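Side-chain contacts in tail protein, 43 kDa (Neisseria meningitidis MC58, PDB 3D37), which is of unknown function but probably serves as a baseplate or hub component of a Mu-like phage tail: residues E23-D28 and G285-R290; R319-S324 and T329-R334. All coordinates share one frame; numbering follows the deposited sequence.

Interaction 1: residues E23-D28 and G285-R290; sequences ERYDID and GGHKTR
Y25 and H287 meet rim to rim between the first and last of the chain's regions assigned to phage-barrel families, which probably share a barrel-like fold. Y25 belongs to strand 24-30 of the GpP-like N-terminal region, whereas H287 sits in the loop that follows strand 278-285 of the C-terminal region. The contact illustrates how a long-range tie can rest on a single pair of rings. Both are buried, and they come at each other from opposite directions, with centroids 5.8 Å apart and planes turned by 53°, so that neither lies over the face of the other. In each case the partner arrives at the edge, near the ring plane. The H287 ring is presented directly, its CG beside the backbone N (chi1 -65°). Y25 instead holds its CG between the backbone N and the carbonyl carbon (chi1 55°), a torsion that brings the phenol end up to the imidazole. The phenol oxygen is modelled doubtfully close to the imidazole, and the pair is better judged by its centroids and planes.

The tight part continues beyond the pair: Y8 stacks on H287, F321 meets the same imidazole obliquely, and F40 meets the ring of Y25. Away from these rings the two segments diverge, and their charged side chains turn to other partners. D26 and D28 form salt bridges with R320 and R334, K288 pairs with D64, and the exposed R290 reaches D195 of a neighbouring subunit. Back between the two buried rings, Y25 CE1 stands 4.1 Å from H287 NE2.

Interaction 2: residues R319-S324 and T329-R334; sequences RRFMLS and TQTELR
R320 and E332 face each other in a hydrogen-bonded pair of an antiparallel beta hairpin, formed by strands 310-324 and 330-337 of the C-terminal domain. Four backbone bonds join the two segments. R320 N meets E332 O at 2.9 Å and E332 N returns to R320 O, while M322 and Q330 repeat the exchange two residues along.

Ionic contacts occupy the face carrying R320, M322, Q330 and E332. R320 reaches over in extended form, CG anti to the backbone N (chi1 -178°), and its NH1 lies 3.1 Å from E332 OE1. The hydrogen bond within this salt bridge is weak, with guanidinium and carboxylate planes 86° apart. The other carboxylate oxygen is served better: R334 NH1 donates to E332 OE2 at 3.1 Å, nearly straight at 163°. D26 takes R320 NH2, and D28 and D30 take R334 NH2.

Sulfur and methyl contacts share this face. M322 SD sits 3.5 Å above the centre of the R320 guanidinium plane, and M322 CE bends across to lie 4.1 Å from E332 CB.

On the reverse face the F321 ring is the main flat group. T331 OG1 lies at its edge, 3.6 Å from F321 CD1, and bonds to G286 O. R319 NE is poised 3.3 Å above the ring plane, toward its rim, and donates to W295 O.

E332 is thus gripped by two arginines, each of which also bridges to aspartate of strand 24-30; such a network probably keeps the carboxylate ionised and offsets the crowding of positive charge.

How the interactions relate
From the N terminus, the chain lays down strand 24-30 early, and interaction 1 closes a loop of some 250 residues when 285-290 comes back to it after the intervening domains. Only then does interaction 2 open, closing a short hairpin turn between 319-324 and 329-334. The two are in series and neither nest nor cross, yet their centres lie about 4 Å apart. Strand 310-324 explains this closeness: it pairs with strand 24-30 along one edge, as in the bond of I27 N to F321 O, and with strand 330-337 along the other. Interaction 1 joins the N-terminal and C-terminal regions; interaction 2 holds together the hairpin whose strand 310-324 pairs with 24-30.

Interaction 1: residues E23-D28 and G285-R290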
loop_
_atom_site.group_PDB
_atom_site.type_symbol
_atom_site.label_atom_id
_atom_site.label_comp_id
_atom_site.label_asym_id
_atom_site.label_seq_id
_atom_site.Cartn_x
_atom_site.Cartn_y
_atom_site.Cartn_z
ATOM N N GLU A 23 -16.504 -1.917 -15.238
ATOM C CA GLU A 23 -15.492 -1.151 -14.573
ATOM C C GLU A 23 -14.085 -1.435 -15.037
ATOM O O GLU A 23 -13.248 -0.565 -14.962
ATOM C CB GLU A 23 -15.609 -1.290 -13.069
ATOM C CG GLU A 23 -15.050 -2.534 -12.425
ATOM C CD GLU A 23 -14.494 -2.227 -11.043
ATOM O OE1 GLU A 23 -15.225 -1.521 -10.259
ATOM O OE2 GLU A 23 -13.329 -2.659 -10.756
ATOM N N ARG A 24 -13.808 -2.676 -15.497
ATOM C CA ARG A 24 -12.501 -2.990 -16.023
ATOM C C ARG A 24 -12.599 -4.099 -17.103
ATOM O O ARG A 24 -13.556 -4.828 -17.148
ATOM C CB ARG A 24 -11.504 -3.298 -14.875
ATOM C CG ARG A 24 -11.535 -4.677 -14.350
ATOM C CD ARG A 24 -10.502 -4.891 -13.209
ATOM N NE ARG A 24 -11.158 -4.365 -12.037
ATOM C CZ ARG A 24 -11.606 -5.070 -11.004
ATOM N NH1 ARG A 24 -11.398 -6.383 -10.884
ATOM N NH2 ARG A 24 -12.272 -4.428 -10.090
ATOM N N TYR A 25 -11.691 -4.079 -18.061
ATOM C CA TYR A 25 -11.602 -5.176 -19.012
ATOM C C TYR A 25 -10.212 -5.245 -19.587
ATOM O O TYR A 25 -9.408 -4.302 -19.478
ATOM C CB TYR A 25 -12.684 -5.070 -20.132
ATOM C CG TYR A 25 -12.687 -3.733 -20.899
ATOM C CD1 TYR A 25 -11.670 -3.409 -21.788
ATOM C CD2 TYR A 25 -13.748 -2.827 -20.774
ATOM C CE1 TYR A 25 -11.688 -2.224 -22.526
ATOM C CE2 TYR A 25 -13.737 -1.573 -21.472
ATOM C CZ TYR A 25 -12.719 -1.305 -22.341
ATOM O OH TYR A 25 -12.712 -0.149 -23.063
ATOM N N ASP A 26 -9.946 -6.392 -20.203
ATOM C CA ASP A 26 -8.731 -6.682 -20.918
ATOM C C ASP A 26 -9.155 -7.522 -22.091
ATOM O O ASP A 26 -9.737 -8.587 -21.908
ATOM C CB ASP A 26 -7.797 -7.501 -20.047
ATOM C CG ASP A 26 -7.148 -6.672 -18.945
ATOM O OD1 ASP A 26 -6.302 -5.767 -19.225
ATOM O OD2 ASP A 26 -7.573 -6.865 -17.789
ATOM N N ILE A 27 -8.832 -7.074 -23.308
ATOM C CA ILE A 27 -9.178 -7.777 -24.538
ATOM C C ILE A 27 -7.867 -7.913 -25.309
ATOM O O ILE A 27 -7.314 -6.908 -25.764
ATOM C CB ILE A 27 -10.225 -6.989 -25.340
ATOM C CG1 ILE A 27 -11.478 -6.716 -24.507
ATOM C CG2 ILE A 27 -10.619 -7.708 -26.693
ATOM C CD1 ILE A 27 -12.307 -5.491 -25.059
ATOM N N ASP A 28 -7.370 -9.156 -25.402
ATOM C CA ASP A 28 -6.059 -9.425 -25.875
ATOM C C ASP A 28 -6.046 -10.270 -27.127
ATOM O O ASP A 28 -6.645 -11.345 -27.171
ATOM C CB ASP A 28 -5.156 -10.004 -24.792
ATOM C CG ASP A 28 -3.670 -9.842 -25.155
ATOM O OD1 ASP A 28 -3.197 -10.461 -26.125
ATOM O OD2 ASP A 28 -2.960 -9.131 -24.450
ATOM N N GLY A 285 -3.514 6.139 -25.023
ATOM C CA GLY A 285 -4.835 6.334 -24.442
ATOM C C GLY A 285 -5.816 6.016 -25.573
ATOM O O GLY A 285 -5.483 6.178 -26.712
ATOM N N GLY A 286 -7.024 5.593 -25.239
ATOM C CA GLY A 286 -8.030 5.201 -26.276
ATOM C C GLY A 286 -7.794 3.809 -26.845
ATOM O O GLY A 286 -6.872 3.080 -26.420
ATOM N N HIS A 287 -8.630 3.478 -27.830
ATOM C CA HIS A 287 -8.627 2.255 -28.583
ATOM C C HIS A 287 -8.532 2.422 -30.103
ATOM O O HIS A 287 -8.408 1.441 -30.815
ATOM C CB HIS A 287 -9.866 1.453 -28.259
ATOM C CG HIS A 287 -9.904 0.993 -26.832
ATOM N ND1 HIS A 287 -11.081 0.724 -26.175
ATOM C CD2 HIS A 287 -8.921 0.834 -25.920
ATOM C CE1 HIS A 287 -10.816 0.393 -24.925
ATOM N NE2 HIS A 287 -9.511 0.400 -24.768
ATOM N N LYS A 288 -8.559 3.675 -30.580
ATOM C CA LYS A 288 -8.550 3.981 -32.021
ATOM C C LYS A 288 -7.423 4.910 -32.389
ATOM O O LYS A 288 -7.039 5.737 -31.613
ATOM C CB LYS A 288 -9.836 4.660 -32.421
ATOM C CG LYS A 288 -10.962 3.694 -32.482
ATOM C CD LYS A 288 -12.317 4.381 -32.553
ATOM C CE LYS A 288 -13.373 3.336 -32.911
ATOM N NZ LYS A 288 -14.824 3.830 -32.942
ATOM N N THR A 289 -6.897 4.733 -33.580
ATOM C CA THR A 289 -6.095 5.769 -34.191
ATOM C C THR A 289 -6.898 7.070 -34.416
ATOM O O THR A 289 -8.117 7.096 -34.393
ATOM C CB THR A 289 -5.599 5.361 -35.549
ATOM O OG1 THR A 289 -6.712 5.346 -36.481
ATOM C CG2 THR A 289 -4.909 4.000 -35.499
ATOM N N ARG A 290 -6.168 8.138 -34.681
ATOM C CA ARG A 290 -6.768 9.413 -35.023
ATOM C C ARG A 290 -7.776 9.331 -36.186
ATOM O O ARG A 290 -8.734 10.081 -36.223
ATOM C CB ARG A 290 -5.676 10.446 -35.371
ATOM C CG ARG A 290 -5.250 11.237 -34.198
ATOM C CD ARG A 290 -4.886 12.713 -34.556
ATOM N NE ARG A 290 -6.034 13.648 -34.489
ATOM C CZ ARG A 290 -6.741 13.931 -33.383
ATOM N NH1 ARG A 290 -6.466 13.386 -32.204
ATOM N NH2 ARG A 290 -7.756 14.776 -33.469
#

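Interaction 2: residues R319-S324 and T329-R334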
loop_
_atom_site.group_PDB
_atom_site.type_symbol
_atom_site.label_atom_id
_atom_site.label_comp_id
_atom_site.label_asym_id
_atom_site.label_seq_id
_atom_site.Cartn_x
_atom_site.Cartn_y
_atom_site.Cartn_z
ATOM N N ARG A 319 -2.032 -6.866 -29.385
ATOM C CA ARG A 319 -2.621 -5.707 -28.819
ATOM C C ARG A 319 -3.662 -5.999 -27.770
ATOM O O ARG A 319 -4.439 -6.935 -27.880
ATOM C CB ARG A 319 -3.160 -4.744 -29.892
ATOM C CG ARG A 319 -4.422 -5.079 -30.502
ATOM C CD ARG A 319 -5.667 -4.529 -29.751
ATOM N NE ARG A 319 -6.740 -5.134 -30.495
ATOM C CZ ARG A 319 -7.350 -6.288 -30.269
ATOM N NH1 ARG A 319 -7.150 -7.026 -29.208
ATOM N NH2 ARG A 319 -8.226 -6.680 -31.148
ATOM N N ARG A 320 -3.663 -5.150 -26.758
ATOM C CA ARG A 320 -4.554 -5.311 -25.622
ATOM C C ARG A 320 -5.316 -4.020 -25.349
ATOM O O ARG A 320 -4.734 -3.015 -24.986
ATOM C CB ARG A 320 -3.685 -5.793 -24.459
ATOM C CG ARG A 320 -4.279 -6.114 -23.098
ATOM C CD ARG A 320 -3.062 -6.552 -22.215
ATOM N NE ARG A 320 -3.401 -6.415 -20.841
ATOM C CZ ARG A 320 -2.575 -6.057 -19.843
ATOM N NH1 ARG A 320 -1.253 -5.839 -20.022
ATOM N NH2 ARG A 320 -3.117 -5.895 -18.629
ATOM N N PHE A 321 -6.634 -4.080 -25.570
ATOM C CA PHE A 321 -7.584 -3.088 -25.115
ATOM C C PHE A 321 -7.810 -3.259 -23.604
ATOM O O PHE A 321 -8.111 -4.353 -23.113
ATOM C CB PHE A 321 -8.961 -3.193 -25.818
ATOM C CG PHE A 321 -8.934 -3.050 -27.317
ATOM C CD1 PHE A 321 -8.295 -1.981 -27.945
ATOM C CD2 PHE A 321 -9.645 -3.964 -28.112
ATOM C CE1 PHE A 321 -8.334 -1.836 -29.372
ATOM C CE2 PHE A 321 -9.699 -3.829 -29.549
ATOM C CZ PHE A 321 -9.073 -2.782 -30.165
ATOM N N MET A 322 -7.648 -2.165 -22.884
ATOM C CA MET A 322 -7.693 -2.145 -21.459
ATOM C C MET A 322 -8.573 -0.989 -20.931
ATOM O O MET A 322 -8.584 0.097 -21.481
ATOM C CB MET A 322 -6.271 -1.971 -20.905
ATOM C CG MET A 322 -5.204 -2.982 -21.423
ATOM S SD MET A 322 -3.583 -2.792 -20.544
ATOM C CE MET A 322 -3.066 -1.243 -21.221
ATOM N N LEU A 323 -9.308 -1.265 -19.874
ATOM C CA LEU A 323 -9.956 -0.265 -19.038
ATOM C C LEU A 323 -9.602 -0.597 -17.597
ATOM O O LEU A 323 -9.737 -1.738 -17.196
ATOM C CB LEU A 323 -11.496 -0.327 -19.153
ATOM C CG LEU A 323 -12.433 0.520 -18.247
ATOM C CD1 LEU A 323 -12.241 2.027 -18.435
ATOM C CD2 LEU A 323 -13.882 0.080 -18.473
ATOM N N SER A 324 -9.197 0.419 -16.843
ATOM C CA SER A 324 -9.061 0.351 -15.402
ATOM C C SER A 324 -9.581 1.620 -14.770
ATOM O O SER A 324 -9.639 2.683 -15.414
ATOM C CB SER A 324 -7.600 0.152 -14.970
ATOM O OG SER A 324 -6.698 1.143 -15.443
ATOM N N THR A 329 -9.117 4.238 -20.223
ATOM C CA THR A 329 -9.110 3.517 -21.501
ATOM C C THR A 329 -7.755 3.628 -22.189
ATOM O O THR A 329 -7.298 4.698 -22.472
ATOM C CB THR A 329 -10.296 4.087 -22.398
ATOM O OG1 THR A 329 -11.547 3.775 -21.758
ATOM C CG2 THR A 329 -10.317 3.416 -23.709
ATOM N N GLN A 330 -7.114 2.501 -22.450
ATOM C CA GLN A 330 -5.846 2.436 -23.148
ATOM C C GLN A 330 -5.727 1.220 -24.054
ATOM O O GLN A 330 -6.534 0.327 -23.991
ATOM C CB GLN A 330 -4.692 2.378 -22.090
ATOM C CG GLN A 330 -4.608 3.644 -21.119
ATOM C CD GLN A 330 -3.650 3.299 -19.999
ATOM O OE1 GLN A 330 -3.843 2.283 -19.327
ATOM N NE2 GLN A 330 -2.637 4.108 -19.800
ATOM N N THR A 331 -4.678 1.229 -24.872
ATOM C CA THR A 331 -4.291 0.131 -25.678
ATOM C C THR A 331 -2.786 -0.096 -25.469
ATOM O O THR A 331 -1.962 0.835 -25.562
ATOM C CB THR A 331 -4.677 0.277 -27.215
ATOM O OG1 THR A 331 -6.014 0.786 -27.327
ATOM C CG2 THR A 331 -4.571 -1.122 -27.962
ATOM N N GLU A 332 -2.446 -1.352 -25.180
ATOM C CA GLU A 332 -1.049 -1.801 -25.275
ATOM C C GLU A 332 -0.798 -2.361 -26.614
ATOM O O GLU A 332 -1.554 -3.248 -27.136
ATOM C CB GLU A 332 -0.795 -2.840 -24.177
ATOM C CG GLU A 332 0.500 -3.626 -24.320
ATOM C CD GLU A 332 0.583 -4.746 -23.231
ATOM O OE1 GLU A 332 0.466 -4.331 -22.042
ATOM O OE2 GLU A 332 0.744 -5.959 -23.610
ATOM N N LEU A 333 0.256 -1.853 -27.225
ATOM C CA LEU A 333 0.643 -2.204 -28.586
ATOM C C LEU A 333 1.989 -2.942 -28.548
ATOM O O LEU A 333 3.000 -2.362 -28.135
ATOM C CB LEU A 333 0.721 -0.953 -29.469
ATOM C CG LEU A 333 -0.504 0.009 -29.476
ATOM C CD1 LEU A 333 -0.098 1.304 -30.173
ATOM C CD2 LEU A 333 -1.715 -0.655 -30.139
ATOM N N ARG A 334 1.976 -4.228 -28.877
ATOM C CA ARG A 334 3.192 -5.055 -28.843
ATOM C C ARG A 334 3.733 -5.093 -30.252
ATOM O O ARG A 334 3.212 -5.755 -31.119
ATOM C CB ARG A 334 2.912 -6.466 -28.302
ATOM C CG ARG A 334 2.314 -6.373 -26.887
ATOM C CD ARG A 334 2.276 -7.742 -26.178
ATOM N NE ARG A 334 1.344 -8.661 -26.811
ATOM C CZ ARG A 334 0.077 -8.813 -26.458
ATOM N NH1 ARG A 334 -0.473 -8.078 -25.491
ATOM N NH2 ARG A 334 -0.670 -9.669 -27.111
#